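Local coordinates for protein thiazoline oxidase/subtilisin-like protease (Prochloron didemni, PDB 4H6X) that probably cleaves the patellamide precursor and cyclises its core peptide by transamidation, as a subtilisin-like protease, at residues Ala65-Phe76 against Ile97-Asp108. Sequence-based numbering, arbitrary orientation.
Sequences AEPITPEDYAAF and IPDTKDRIVLND
R103 reaches E66 through a bend at its third torsion (chi3 59°), while F76, with CG opposite its own backbone N (chi1 -179°), lays its ring against I104. The guanidinium meets E66 O end-on: NH1 and NH2 both donate to this one carbonyl oxygen, each at 2.8 Å, and E66 O lies in the guanidinium plane. NH1 arrives in the carbonyl plane; NH2 stands above it and also forms a salt bridge with D140. A65 CB covers one guanidinium face, 3.5 Å from NH2, and I68 CD1 the opposite face, so the flat group is sandwiched between aliphatic carbons. A leucine in place of R103 would probably leave E66 O without its two donors and D140 without this salt bridge, setting the 65-68 loop freer to move. Next to this site, the axes of helices 70-76 and 101-108 cross at -82°, with I104 at the centre. Its CG2 makes a CH-pi contact over the F76 face, 3.8 Å from the ring centroid, and also packs on Y73 CD1; I97 CD1 sits at the F76 edge. Polar bonds flank this apolar patch: T100 OG1 donates to D72 OD2 (2.8 Å) from above the carboxylate plane, and N107 ND2 donates to Y73 OH (3.0 Å), which lies tilted from the amide plane. N107 OD1 accepts a hydrogen bond from D41 N, and its ND2 also reaches D140. The same helix carries H109 directly after D108; with D39 and S274 it probably forms the subtilisin-type Ser-His-Asp triad. The chemistry thus implies an apolar helix crossing edged by directional bonds, with D140 likely to offset the charge of R103 beside a neutral carbonyl.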
loop_
_atom_site.group_PDB
_atom_site.type_symbol
_atom_site.label_atom_id
_atom_site.label_comp_id
_atom_site.label_asym_id
_atom_site.label_seq_id
_atom_site.Cartn_x
_atom_site.Cartn_y
_atom_site.Cartn_z
ATOM N N ALA A 65 -22.395 -2.183 6.721
ATOM C CA ALA A 65 -23.018 -1.030 6.077
ATOM C C ALA A 65 -23.705 -1.458 4.783
ATOM O O ALA A 65 -23.422 -2.535 4.245
ATOM C CB ALA A 65 -21.992 0.063 5.816
ATOM N N GLU A 66 -24.621 -0.624 4.300
ATOM C CA GLU A 66 -25.261 -0.871 3.013
ATOM C C GLU A 66 -24.245 -0.759 1.878
ATOM O O GLU A 66 -23.438 0.179 1.855
ATOM C CB GLU A 66 -26.432 0.095 2.790
ATOM C CG GLU A 66 -27.740 -0.363 3.425
ATOM C CD GLU A 66 -28.215 -1.697 2.874
ATOM O OE1 GLU A 66 -28.676 -1.735 1.709
ATOM O OE2 GLU A 66 -28.117 -2.714 3.604
ATOM N N PRO A 67 -24.271 -1.722 0.939
ATOM C CA PRO A 67 -23.423 -1.624 -0.245
ATOM C C PRO A 67 -23.674 -0.304 -0.971
ATOM O O PRO A 67 -24.786 0.211 -0.937
ATOM C CB PRO A 67 -23.865 -2.819 -1.105
ATOM C CG PRO A 67 -25.199 -3.225 -0.563
ATOM C CD PRO A 67 -25.113 -2.930 0.905
ATOM N N ILE A 68 -22.619 0.252 -1.557
ATOM C CA ILE A 68 -22.688 1.502 -2.301
ATOM C C ILE A 68 -23.019 1.142 -3.747
ATOM O O ILE A 68 -22.412 0.227 -4.300
ATOM C CB ILE A 68 -21.335 2.258 -2.254
ATOM C CG1 ILE A 68 -20.833 2.422 -0.806
ATOM C CG2 ILE A 68 -21.416 3.594 -3.007
ATOM C CD1 ILE A 68 -21.289 3.680 -0.106
ATOM N N THR A 69 -23.967 1.859 -4.355
ATOM C CA THR A 69 -24.371 1.568 -5.740
ATOM C C THR A 69 -23.265 1.926 -6.741
ATOM O O THR A 69 -22.437 2.811 -6.469
ATOM C CB THR A 69 -25.672 2.303 -6.159
ATOM O OG1 THR A 69 -25.466 3.716 -6.123
ATOM C CG2 THR A 69 -26.834 1.939 -5.249
ATOM N N PRO A 70 -23.241 1.234 -7.901
ATOM C CA PRO A 70 -22.334 1.650 -8.969
ATOM C C PRO A 70 -22.572 3.106 -9.370
ATOM O O PRO A 70 -21.620 3.828 -9.676
ATOM C CB PRO A 70 -22.690 0.700 -10.121
ATOM C CG PRO A 70 -23.238 -0.515 -9.448
ATOM C CD PRO A 70 -23.961 -0.012 -8.232
ATOM N N GLU A 71 -23.834 3.543 -9.336
ATOM C CA GLU A 71 -24.181 4.914 -9.711
ATOM C C GLU A 71 -23.500 5.931 -8.798
ATOM O O GLU A 71 -23.010 6.962 -9.261
ATOM C CB GLU A 71 -25.708 5.119 -9.712
ATOM C CG GLU A 71 -26.481 4.288 -10.741
ATOM C CD GLU A 71 -26.392 2.792 -10.521
ATOM O OE1 GLU A 71 -26.677 2.307 -9.404
ATOM O OE2 GLU A 71 -26.029 2.085 -11.479
ATOM N N ASP A 72 -23.452 5.630 -7.500
ATOM C CA ASP A 72 -22.752 6.494 -6.550
ATOM C C ASP A 72 -21.249 6.572 -6.860
ATOM O O ASP A 72 -20.674 7.663 -6.884
ATOM C CB ASP A 72 -23.016 6.056 -5.114
ATOM C CG ASP A 72 -24.316 6.612 -4.565
ATOM O OD1 ASP A 72 -25.133 7.120 -5.362
ATOM O OD2 ASP A 72 -24.517 6.559 -3.338
ATOM N N TYR A 73 -20.626 5.434 -7.139
ATOM C CA TYR A 73 -19.218 5.454 -7.534
ATOM C C TYR A 73 -19.016 6.258 -8.825
ATOM O O TYR A 73 -18.096 7.069 -8.910
ATOM C CB TYR A 73 -18.651 4.040 -7.661
ATOM C CG TYR A 73 -18.386 3.355 -6.324
ATOM C CD1 TYR A 73 -17.438 3.865 -5.422
ATOM C CD2 TYR A 73 -19.072 2.189 -5.966
ATOM C CE1 TYR A 73 -17.192 3.232 -4.209
ATOM C CE2 TYR A 73 -18.833 1.549 -4.752
ATOM C CZ TYR A 73 -17.890 2.070 -3.879
ATOM O OH TYR A 73 -17.647 1.436 -2.670
ATOM N N ALA A 74 -19.906 6.060 -9.806
ATOM C CA ALA A 74 -19.811 6.764 -11.097
ATOM C C ALA A 74 -19.890 8.261 -10.915
ATOM O O ALA A 74 -19.180 9.001 -11.587
ATOM C CB ALA A 74 -20.885 6.280 -12.074
ATOM N N ALA A 75 -20.748 8.704 -9.997
ATOM C CA ALA A 75 -20.866 10.113 -9.668
ATOM C C ALA A 75 -19.555 10.671 -9.100
ATOM O O ALA A 75 -19.091 11.736 -9.503
ATOM C CB ALA A 75 -22.015 10.332 -8.699
ATOM N N PHE A 76 -18.969 9.955 -8.142
ATOM C CA PHE A 76 -17.668 10.349 -7.586
ATOM C C PHE A 76 -16.612 10.394 -8.688
ATOM O O PHE A 76 -15.814 11.322 -8.756
ATOM C CB PHE A 76 -17.250 9.351 -6.496
ATOM C CG PHE A 76 -15.944 9.677 -5.832
ATOM C CD1 PHE A 76 -15.912 10.453 -4.681
ATOM C CD2 PHE A 76 -14.754 9.189 -6.343
ATOM C CE1 PHE A 76 -14.701 10.755 -4.052
ATOM C CE2 PHE A 76 -13.539 9.476 -5.720
ATOM C CZ PHE A 76 -13.518 10.276 -4.584
ATOM N N ILE A 97 -23.793 12.949 -3.985
ATOM C CA ILE A 97 -23.557 11.798 -3.103
ATOM C C ILE A 97 -23.250 12.244 -1.662
ATOM O O ILE A 97 -22.219 11.866 -1.109
ATOM C CB ILE A 97 -22.458 10.855 -3.664
ATOM C CG1 ILE A 97 -21.219 11.663 -4.087
ATOM C CG2 ILE A 97 -23.016 10.002 -4.807
ATOM C CD1 ILE A 97 -20.009 10.844 -4.473
ATOM N N PRO A 98 -24.150 13.045 -1.048
ATOM C CA PRO A 98 -23.862 13.614 0.276
ATOM C C PRO A 98 -23.673 12.542 1.358
ATOM O O PRO A 98 -22.815 12.690 2.230
ATOM C CB PRO A 98 -25.108 14.473 0.573
ATOM C CG PRO A 98 -26.203 13.830 -0.224
ATOM C CD PRO A 98 -25.528 13.363 -1.487
ATOM N N ASP A 99 -24.437 11.458 1.271
ATOM C CA ASP A 99 -24.456 10.444 2.319
ATOM C C ASP A 99 -23.461 9.302 2.108
ATOM O O ASP A 99 -23.228 8.503 3.021
ATOM C CB ASP A 99 -25.866 9.880 2.477
ATOM C CG ASP A 99 -26.898 10.959 2.771
ATOM O OD1 ASP A 99 -26.589 11.929 3.510
ATOM O OD2 ASP A 99 -28.020 10.831 2.244
ATOM N N THR A 100 -22.874 9.218 0.920
ATOM C CA THR A 100 -21.958 8.113 0.631
ATOM C C THR A 100 -20.539 8.547 0.239
ATOM O O THR A 100 -19.649 7.706 0.105
ATOM C CB THR A 100 -22.524 7.214 -0.476
ATOM O OG1 THR A 100 -22.864 8.039 -1.591
ATOM C CG2 THR A 100 -23.783 6.432 0.028
ATOM N N LYS A 101 -20.334 9.843 0.055
ATOM C CA LYS A 101 -19.039 10.374 -0.385
ATOM C C LYS A 101 -17.853 9.969 0.505
ATOM O O LYS A 101 -16.768 9.700 -0.008
ATOM C CB LYS A 101 -19.086 11.898 -0.507
ATOM C CG LYS A 101 -19.268 12.639 0.814
ATOM C CD LYS A 101 -19.254 14.148 0.602
ATOM C CE LYS A 101 -19.430 14.901 1.907
ATOM N NZ LYS A 101 -19.214 16.372 1.743
ATOM N N ASP A 102 -18.059 9.958 1.825
ATOM C CA ASP A 102 -16.980 9.674 2.776
ATOM C C ASP A 102 -16.543 8.217 2.655
ATOM O O ASP A 102 -15.347 7.933 2.544
ATOM C CB ASP A 102 -17.410 9.966 4.217
ATOM C CG ASP A 102 -17.666 11.434 4.469
ATOM O OD1 ASP A 102 -16.845 12.275 4.046
ATOM O OD2 ASP A 102 -18.695 11.748 5.113
ATOM N N ARG A 103 -17.518 7.309 2.637
ATOM C CA ARG A 103 -17.242 5.880 2.443
ATOM C C ARG A 103 -16.645 5.619 1.072
ATOM O O ARG A 103 -15.797 4.742 0.924
ATOM C CB ARG A 103 -18.506 5.028 2.595
ATOM C CG ARG A 103 -19.106 5.016 3.995
ATOM C CD ARG A 103 -20.424 4.242 3.993
ATOM N NE ARG A 103 -20.232 2.872 3.539
ATOM C CZ ARG A 103 -21.162 2.118 2.955
ATOM N NH1 ARG A 103 -22.375 2.597 2.729
ATOM N NH2 ARG A 103 -20.870 0.874 2.594
ATOM N N ILE A 104 -17.096 6.364 0.061
ATOM C CA ILE A 104 -16.562 6.175 -1.294
ATOM C C ILE A 104 -15.071 6.530 -1.347
ATOM O O ILE A 104 -14.297 5.797 -1.936
ATOM C CB ILE A 104 -17.374 6.944 -2.361
ATOM C CG1 ILE A 104 -18.730 6.248 -2.595
ATOM C CG2 ILE A 104 -16.618 7.024 -3.687
ATOM C CD1 ILE A 104 -19.745 7.104 -3.332
ATOM N N VAL A 105 -14.688 7.654 -0.745
ATOM C CA VAL A 105 -13.275 8.043 -0.665
ATOM C C VAL A 105 -12.452 6.867 -0.138
ATOM O O VAL A 105 -11.450 6.499 -0.742
ATOM C CB VAL A 105 -13.036 9.309 0.201
ATOM C CG1 VAL A 105 -11.542 9.558 0.431
ATOM C CG2 VAL A 105 -13.656 10.539 -0.448
ATOM N N LEU A 106 -12.901 6.274 0.969
ATOM C CA LEU A 106 -12.190 5.146 1.604
ATOM C C LEU A 106 -12.177 3.891 0.745
ATOM O O LEU A 106 -11.144 3.213 0.635
ATOM C CB LEU A 106 -12.796 4.821 2.977
ATOM C CG LEU A 106 -11.812 4.218 3.986
ATOM C CD1 LEU A 106 -10.801 5.264 4.431
ATOM C CD2 LEU A 106 -12.546 3.635 5.189
ATOM N N ASN A 107 -13.319 3.560 0.140
ATOM C CA ASN A 107 -13.394 2.342 -0.669
ATOM C C ASN A 107 -12.633 2.499 -1.971
ATOM O O ASN A 107 -11.983 1.557 -2.445
ATOM C CB ASN A 107 -14.841 1.948 -0.946
ATOM C CG ASN A 107 -15.600 1.615 0.319
ATOM O OD1 ASN A 107 -15.002 1.312 1.357
ATOM N ND2 ASN A 107 -16.931 1.666 0.244
ATOM N N ASP A 108 -12.708 3.705 -2.534
ATOM C CA ASP A 108 -11.969 4.027 -3.746
ATOM C C ASP A 108 -10.460 3.885 -3.470
ATOM O O ASP A 108 -9.721 3.302 -4.263
ATOM C CB ASP A 108 -12.299 5.458 -4.187
ATOM C CG ASP A 108 -11.501 5.896 -5.390
ATOM O OD1 ASP A 108 -11.924 5.573 -6.512
ATOM O OD2 ASP A 108 -10.461 6.568 -5.211
#